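Long-range contacts in inorganic pyrophosphatase (Shewanella sp. AS-11, PDB 6LL7), which probably catalyses the manganese-dependent hydrolysis of diphosphate (pyrophosphate) to two phosphate ions: residues V72-I77 with G99-S104; I92-K97 with G115-V120. All blocks are in the same frame, centred on the assembly; numbering follows the deposited sequence.

Contact 1. Residues V72-I77 with G99-S104; sequences VDHSEI and GDLTTS. With MN (manganese (II) ion), chain E; MN (manganese (II) ion), chain F; CA (calcium ion), chain G.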
ATOM      1  N   VAL A  72       8.164   6.182   5.892  1.00 30.17           N
ATOM      2  CA  VAL A  72       8.081   5.685   4.484  1.00 29.86           C
ATOM      3  C   VAL A  72       6.613   5.614   4.027  1.00 29.79           C
ATOM      4  O   VAL A  72       5.781   5.093   4.804  1.00 30.47           O
ATOM      5  CB  VAL A  72       8.750   4.312   4.360  1.00 29.72           C
ATOM      6  CG1 VAL A  72       8.647   3.769   2.943  1.00 29.77           C
ATOM      7  CG2 VAL A  72      10.190   4.345   4.829  1.00 30.00           C
ATOM      8  N   ASP A  73       6.316   6.143   2.830  1.00 28.72           N
ATOM      9  CA  ASP A  73       5.116   5.785   2.014  1.00 28.60           C
ATOM     10  C   ASP A  73       3.848   6.403   2.610  1.00 27.79           C
ATOM     11  O   ASP A  73       2.752   5.860   2.380  1.00 27.82           O
ATOM     12  CB  ASP A  73       4.941   4.258   1.950  1.00 29.23           C
ATOM     13  CG  ASP A  73       4.021   3.727   0.868  1.00 29.18           C
ATOM     14  OD1 ASP A  73       3.832   4.424  -0.146  1.00 28.63           O
ATOM     15  OD2 ASP A  73       3.514   2.594   1.057  1.00 30.62           O
ATOM     16  N   HIS A  74       3.981   7.465   3.375  1.00 27.27           N
ATOM     17  CA  HIS A  74       2.859   8.370   3.755  1.00 27.58           C
ATOM     18  C   HIS A  74       3.435   9.680   4.319  1.00 26.77           C
ATOM     19  O   HIS A  74       4.649   9.742   4.533  1.00 25.83           O
ATOM     20  CB  HIS A  74       1.932   7.680   4.765  1.00 27.29           C
ATOM     21  CG  HIS A  74       2.570   7.465   6.098  1.00 27.50           C
ATOM     22  ND1 HIS A  74       2.397   8.364   7.137  1.00 28.38           N
ATOM     23  CD2 HIS A  74       3.333   6.457   6.580  1.00 27.44           C
ATOM     24  CE1 HIS A  74       3.050   7.928   8.187  1.00 27.92           C
ATOM     25  NE2 HIS A  74       3.625   6.761   7.880  1.00 27.80           N
ATOM     26  N   SER A  75       2.584  10.674   4.549  1.00 26.32           N
ATOM     27  CA  SER A  75       2.917  11.876   5.347  1.00 27.28           C
ATOM     28  C   SER A  75       1.698  12.270   6.185  1.00 28.62           C
ATOM     29  O   SER A  75       1.450  13.479   6.325  1.00 27.68           O
ATOM     30  CB  SER A  75       3.423  13.007   4.470  1.00 26.62           C
ATOM     31  OG  SER A  75       2.481  13.374   3.465  1.00 26.12           O
ATOM     32  N   GLU A  76       0.990  11.266   6.717  1.00 30.38           N
ATOM     33  CA  GLU A  76      -0.284  11.422   7.476  1.00 32.94           C
ATOM     34  C   GLU A  76      -0.075  11.046   8.950  1.00 32.95           C
ATOM     35  O   GLU A  76       0.642  10.057   9.226  1.00 31.48           O
ATOM     36  CB  GLU A  76      -1.389  10.525   6.912  1.00 34.91           C
ATOM     37  CG  GLU A  76      -1.635  10.681   5.421  1.00 36.35           C
ATOM     38  CD  GLU A  76      -2.247  12.014   5.022  1.00 38.36           C
ATOM     39  OE1 GLU A  76      -3.024  12.602   5.840  1.00 39.10           O
ATOM     40  OE2 GLU A  76      -1.949  12.474   3.889  1.00 40.38           O
ATOM     41  N   ILE A  77      -0.745  11.772   9.852  1.00 33.70           N
ATOM     42  CA  ILE A  77      -0.811  11.460  11.305  1.00 34.07           C
ATOM     43  C   ILE A  77      -1.481  10.091  11.482  1.00 34.81           C
ATOM     44  O   ILE A  77      -0.901   9.277  12.223  1.00 33.64           O
ATOM     45  CB  ILE A  77      -1.530  12.590  12.071  1.00 35.35           C
ATOM     46  CG1 ILE A  77      -0.721  13.893  12.023  1.00 35.38           C
ATOM     47  CG2 ILE A  77      -1.856  12.174  13.503  1.00 35.63           C
ATOM     48  CD1 ILE A  77      -1.427  15.080  12.642  1.00 36.09           C
ATOM     49  N   GLY A  99       0.538  15.439   3.653  1.00 34.28           N
ATOM     50  CA  GLY A  99      -0.470  15.351   4.719  1.00 34.93           C
ATOM     51  C   GLY A  99      -0.079  16.179   5.918  1.00 35.48           C
ATOM     52  O   GLY A  99       0.772  17.080   5.775  1.00 35.91           O
ATOM     53  N   ASP A 100      -0.645  15.840   7.077  1.00 35.48           N
ATOM     54  CA  ASP A 100      -0.705  16.744   8.250  1.00 35.08           C
ATOM     55  C   ASP A 100       0.454  16.428   9.204  1.00 33.69           C
ATOM     56  O   ASP A 100       0.501  17.033  10.303  1.00 34.16           O
ATOM     57  CB  ASP A 100      -2.104  16.702   8.888  1.00 35.88           C
ATOM     58  CG  ASP A 100      -2.650  15.315   9.203  1.00 36.01           C
ATOM     59  OD1 ASP A 100      -1.944  14.314   8.938  1.00 34.40           O
ATOM     60  OD2 ASP A 100      -3.794  15.253   9.714  1.00 37.24           O
ATOM     61  N   LEU A 101       1.387  15.561   8.817  1.00 32.48           N
ATOM     62  CA  LEU A 101       2.636  15.408   9.613  1.00 31.61           C
ATOM     63  C   LEU A 101       3.334  16.763   9.627  1.00 31.96           C
ATOM     64  O   LEU A 101       3.212  17.513   8.617  1.00 32.04           O
ATOM     65  CB  LEU A 101       3.557  14.330   9.049  1.00 30.84           C
ATOM     66  CG  LEU A 101       3.211  12.887   9.413  1.00 30.90           C
ATOM     67  CD1 LEU A 101       4.262  11.955   8.840  1.00 29.93           C
ATOM     68  CD2 LEU A 101       3.106  12.701  10.916  1.00 31.37           C
ATOM     69  N   THR A 102       3.932  17.092  10.777  1.00 31.92           N
ATOM     70  CA  THR A 102       4.736  18.309  11.047  1.00 31.14           C
ATOM     71  C   THR A 102       5.865  17.915  11.997  1.00 30.69           C
ATOM     72  O   THR A 102       5.745  16.873  12.662  1.00 29.89           O
ATOM     73  CB  THR A 102       3.915  19.448  11.660  1.00 32.11           C
ATOM     74  OG1 THR A 102       3.365  18.962  12.882  1.00 32.29           O
ATOM     75  CG2 THR A 102       2.821  19.966  10.753  1.00 32.58           C
ATOM     76  N   THR A 103       6.936  18.702  12.017  1.00 30.34           N
ATOM     77  CA  THR A 103       8.096  18.514  12.923  1.00 30.29           C
ATOM     78  C   THR A 103       8.398  19.865  13.547  1.00 30.32           C
ATOM     79  O   THR A 103       7.968  20.875  13.014  1.00 29.90           O
ATOM     80  CB  THR A 103       9.333  17.985  12.183  1.00 29.74           C
ATOM     81  OG1 THR A 103       9.921  19.075  11.465  1.00 29.27           O
ATOM     82  CG2 THR A 103       8.998  16.847  11.251  1.00 29.77           C
ATOM     83  N   SER A 104       9.130  19.873  14.639  1.00 31.79           N
ATOM     84  CA  SER A 104       9.622  21.120  15.265  1.00 33.13           C
ATOM     85  C   SER A 104      11.116  21.266  14.945  1.00 33.84           C
ATOM     86  O   SER A 104      11.700  22.264  15.390  1.00 34.49           O
ATOM     87  CB  SER A 104       9.332  21.115  16.732  1.00 32.83           C
ATOM     88  OG  SER A 104       9.948  19.994  17.335  1.00 32.30           O
TER
HETATM   89 MN    MN E 401       1.465   1.878   0.801  1.00 31.70          MN
HETATM   90 MN    MN F 402       3.531   3.347  -1.969  1.00 27.30          MN
HETATM   91 CA    CA G 403       2.199  19.327   6.709  1.00 33.93          CA
HETATM   92  O   HOH W   1       1.101   3.663   0.356  1.00 21.42           O
HETATM   93  O   HOH W   2       1.135   2.934  -1.969  1.00 24.18           O
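Ser75 and Gly99 join two loops that leave the C-terminal ends of adjacent parallel strands, 68-72 and 88-94, in the α/β domain of the DHH family. Ser75 holds the other loop at two points. Its hydroxyl OG, set between the backbone N and the carbonyl carbon (chi1 58°), accepts from Gly99 N at 2.8 Å along a nearly straight N-H, while its backbone O receives Leu101 N at 3.2 Å. Leu101 then lies against the chain it is bonded to: CD1 packs 3.7 Å from Ser75 CA, and CD2 faces Ile77 CG1 at 4.2 Å. Cutting this leucine back to alanine would probably open a gap beside Ser75 and take away the apolar contact with Ile77 CG1. Glu76, bent at chi2 (-69°), carries OE2 past Gly99 CA to a salt bridge with Lys97, a charge that may ease the approach of the Glu76 and Asp100 carboxylates. The 99-104 loop also offers two carbonyls to calcium, Gly99 O and Leu101 O, each 2.8 Å from the ion. Asp100 crosses Ile77 at about a right angle, and its OD1 accepts Ile77 N on the syn side at 3.0 Å, 24° out of the carboxylate plane.

Contact 2. Residues I92-K97 with G115-V120; sequences IVDHHK and GCSNTV. Unlike the reference sequence in segment 115-120: Ser117 (reference Arg). With MN (manganese (II) ion), chain F.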
ATOM      1  N   ILE A  92      11.272  11.891   5.824  1.00 26.06           N
ATOM      2  CA  ILE A  92      10.096  11.301   5.131  1.00 25.04           C
ATOM      3  C   ILE A  92      10.502  10.966   3.694  1.00 24.26           C
ATOM      4  O   ILE A  92      11.003  11.874   3.013  1.00 23.64           O
ATOM      5  CB  ILE A  92       8.873  12.222   5.127  1.00 25.07           C
ATOM      6  CG1 ILE A  92       8.383  12.563   6.537  1.00 25.21           C
ATOM      7  CG2 ILE A  92       7.779  11.544   4.299  1.00 25.28           C
ATOM      8  CD1 ILE A  92       7.402  13.715   6.571  1.00 25.29           C
ATOM      9  N   VAL A  93      10.256   9.733   3.257  1.00 23.36           N
ATOM     10  CA  VAL A  93      10.354   9.350   1.820  1.00 23.66           C
ATOM     11  C   VAL A  93       9.000   8.796   1.376  1.00 23.79           C
ATOM     12  O   VAL A  93       8.556   7.806   1.954  1.00 22.50           O
ATOM     13  CB  VAL A  93      11.490   8.355   1.545  1.00 23.16           C
ATOM     14  CG1 VAL A  93      11.416   7.097   2.410  1.00 23.58           C
ATOM     15  CG2 VAL A  93      11.516   8.005   0.075  1.00 23.23           C
ATOM     16  N   ASP A  94       8.393   9.401   0.356  1.00 25.65           N
ATOM     17  CA  ASP A  94       6.997   9.100  -0.043  1.00 27.25           C
ATOM     18  C   ASP A  94       6.741   9.551  -1.484  1.00 29.03           C
ATOM     19  O   ASP A  94       7.613  10.212  -2.089  1.00 30.83           O
ATOM     20  CB  ASP A  94       6.030   9.783   0.921  1.00 27.40           C
ATOM     21  CG  ASP A  94       4.571   9.403   0.730  1.00 28.13           C
ATOM     22  OD1 ASP A  94       4.321   8.341   0.102  1.00 29.48           O
ATOM     23  OD2 ASP A  94       3.698  10.158   1.217  1.00 27.71           O
ATOM     24  N   HIS A  95       5.561   9.212  -1.998  1.00 30.00           N
ATOM     25  CA  HIS A  95       5.073   9.577  -3.350  1.00 30.04           C
ATOM     26  C   HIS A  95       3.586   9.932  -3.270  1.00 30.59           C
ATOM     27  O   HIS A  95       2.904   9.770  -4.291  1.00 30.99           O
ATOM     28  CB  HIS A  95       5.323   8.428  -4.327  1.00 29.54           C
ATOM     29  CG  HIS A  95       4.635   7.150  -3.963  1.00 29.70           C
ATOM     30  ND1 HIS A  95       3.547   6.658  -4.666  1.00 30.01           N
ATOM     31  CD2 HIS A  95       4.864   6.270  -2.964  1.00 29.58           C
ATOM     32  CE1 HIS A  95       3.145   5.532  -4.115  1.00 30.00           C
ATOM     33  NE2 HIS A  95       3.945   5.268  -3.067  1.00 28.91           N
ATOM     34  N   HIS A  96       3.112  10.402  -2.114  1.00 30.58           N
ATOM     35  CA  HIS A  96       1.718  10.880  -1.933  1.00 31.28           C
ATOM     36  C   HIS A  96       1.688  12.399  -1.789  1.00 31.42           C
ATOM     37  O   HIS A  96       2.761  13.027  -1.643  1.00 29.57           O
ATOM     38  CB  HIS A  96       1.067  10.235  -0.714  1.00 32.20           C
ATOM     39  CG  HIS A  96       0.916   8.759  -0.855  1.00 33.46           C
ATOM     40  ND1 HIS A  96       1.872   7.865  -0.389  1.00 33.00           N
ATOM     41  CD2 HIS A  96      -0.062   8.019  -1.431  1.00 33.55           C
ATOM     42  CE1 HIS A  96       1.490   6.642  -0.683  1.00 33.82           C
ATOM     43  NE2 HIS A  96       0.290   6.711  -1.300  1.00 33.37           N
ATOM     44  N   LYS A  97       0.465  12.926  -1.796  1.00 32.46           N
ATOM     45  CA  LYS A  97       0.102  14.292  -1.359  1.00 32.42           C
ATOM     46  C   LYS A  97       0.706  14.550   0.025  1.00 31.21           C
ATOM     47  O   LYS A  97       0.944  13.598   0.786  1.00 28.88           O
ATOM     48  CB  LYS A  97      -1.423  14.460  -1.401  1.00 34.55           C
ATOM     49  CG  LYS A  97      -2.212  13.706  -0.332  1.00 35.87           C
ATOM     50  CD  LYS A  97      -3.712  14.006  -0.401  1.00 37.55           C
ATOM     51  CE  LYS A  97      -4.493  13.512   0.798  1.00 38.76           C
ATOM     52  NZ  LYS A  97      -3.873  13.959   2.078  1.00 39.29           N
ATOM     53  N   GLY A 115       4.977   6.452  -8.574  1.00 31.16           N
ATOM     54  CA  GLY A 115       4.035   5.383  -8.189  1.00 32.62           C
ATOM     55  C   GLY A 115       4.508   4.567  -6.996  1.00 33.35           C
ATOM     56  O   GLY A 115       3.741   3.662  -6.581  1.00 35.39           O
ATOM     57  N   CYS A 116       5.697   4.843  -6.445  1.00 32.91           N
ATOM     58  CA  CYS A 116       6.314   3.984  -5.407  1.00 32.53           C
ATOM     59  C   CYS A 116       7.466   4.665  -4.647  1.00 32.70           C
ATOM     60  O   CYS A 116       8.432   5.141  -5.298  1.00 34.39           O
ATOM     61  CB  CYS A 116       6.838   2.712  -6.049  1.00 32.46           C
ATOM     62  SG  CYS A 116       7.165   1.396  -4.857  1.00 32.41           S
ATOM     63  N   SER A 117       7.417   4.606  -3.308  1.00 30.51           N
ATOM     64  CA  SER A 117       8.468   5.118  -2.393  1.00 29.30           C
ATOM     65  C   SER A 117       9.827   4.507  -2.768  1.00 28.77           C
ATOM     66  O   SER A 117      10.854   5.203  -2.710  1.00 28.91           O
ATOM     67  CB  SER A 117       8.124   4.860  -0.951  1.00 28.89           C
ATOM     68  OG  SER A 117       6.784   5.207  -0.656  1.00 28.65           O
ATOM     69  N   ASN A 118       9.825   3.248  -3.174  1.00 28.49           N
ATOM     70  CA  ASN A 118      11.066   2.490  -3.478  1.00 27.86           C
ATOM     71  C   ASN A 118      11.723   3.088  -4.733  1.00 26.40           C
ATOM     72  O   ASN A 118      12.920   2.966  -4.875  1.00 25.92           O
ATOM     73  CB  ASN A 118      10.764   0.989  -3.532  1.00 27.18           C
ATOM     74  CG  ASN A 118      10.939   0.334  -2.179  1.00 28.06           C
ATOM     75  OD1 ASN A 118      12.005  -0.189  -1.880  1.00 27.91           O
ATOM     76  ND2 ASN A 118       9.918   0.364  -1.338  1.00 27.13           N
ATOM     77  N   THR A 119      10.957   3.732  -5.608  1.00 27.26           N
ATOM     78  CA  THR A 119      11.504   4.472  -6.779  1.00 27.59           C
ATOM     79  C   THR A 119      12.345   5.655  -6.297  1.00 26.68           C
ATOM     80  O   THR A 119      13.439   5.869  -6.859  1.00 25.23           O
ATOM     81  CB  THR A 119      10.404   4.967  -7.713  1.00 27.99           C
ATOM     82  OG1 THR A 119       9.738   3.786  -8.160  1.00 28.32           O
ATOM     83  CG2 THR A 119      10.935   5.790  -8.871  1.00 28.23           C
ATOM     84  N   VAL A 120      11.840   6.375  -5.291  1.00 26.35           N
ATOM     85  CA  VAL A 120      12.550   7.510  -4.645  1.00 26.03           C
ATOM     86  C   VAL A 120      13.794   6.970  -3.927  1.00 26.87           C
ATOM     87  O   VAL A 120      14.867   7.600  -4.090  1.00 26.65           O
ATOM     88  CB  VAL A 120      11.656   8.264  -3.660  1.00 25.93           C
ATOM     89  CG1 VAL A 120      12.394   9.461  -3.093  1.00 26.02           C
ATOM     90  CG2 VAL A 120      10.349   8.706  -4.301  1.00 26.34           C
TER
HETATM   91 MN    MN F 402       3.531   3.347  -1.969  1.00 27.30          MN
HETATM   92  O   HOH W   2       1.135   2.934  -1.969  1.00 24.18           O
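The His95 imidazole lies between two layers: Cys116 N sits 3.3 Å above the centre of one face, and His96 CE1 sits above the opposite face, 3.6 Å from its plane and offset toward the rim. At the edge, in the ring plane, Ser117 OG comes to 3.2 Å from His95 CD2. The second flat group, the His96 ring, has the Asp94 carboxylate at its own edge; His96 ND1 donates to the syn lone pair of Asp94 OD1 at 2.5 Å, with OD1 lying 17° out of the His96 ring plane. His95 N makes a weak bond to Asp94 OD1.

Asp94, His95 and His96 form the Asp-His-His signature that names the DHH phosphoesterases, here at the end of strand 88-94 and facing the start of helix 117-128. With chi1 at 60°, His95 CG stands between backbone N and carbonyl carbon, which turns the ring onto the Gly115-Ser117 backbone. Cys116 N-caps the helix, its SG accepting weakly from Asn118 N. Ser117, which differs from the reference sequence, spends its hydroxyl chiefly on Asp15, a manganese ligand. Further back, the strand and helix meet through apolar branches that slide past each other in opposite directions: Val93 CG2 touches Val120 CG1 at 3.6 Å, and Val120 CG2 rests on Asp94 O.

No hydrogen bond joins the two segments, and Cys116 N over the ring is a packing neighbour. The ring is instead fixed by its two nitrogens: His95 ND1 donates weakly to Val114 O, in the loop just ahead of Gly115, and His95 NE2 binds manganese at 2.2 Å. The layers on both faces probably limit the ring's tilt, and the weak ND1 bond may influence NE2 as a donor to manganese.

Contacts 1 and 2 interleave along the chain, and the strands feeding 72-77 and 92-97 are sheet neighbours: Asp73 N lies 2.9 Å from Val93 O, probably hydrogen-bonded. One segment of each leads to the dinuclear manganese site. Asp73 bridges the metals, OD1 binding one at 2.1 Å and OD2 the other at 2.2 Å; the first metal is also held by His95, with Asp15, Asp147 and a water completing its ligands. His9 and Asp13 join Asp73 on the second. Outside the site, Lys97 NZ pairs with Glu76 OE2 at 3.0 Å. The segments of contact 1 thus span from Asp73 to the calcium, 18.2 Å from the manganese ion that His95 binds.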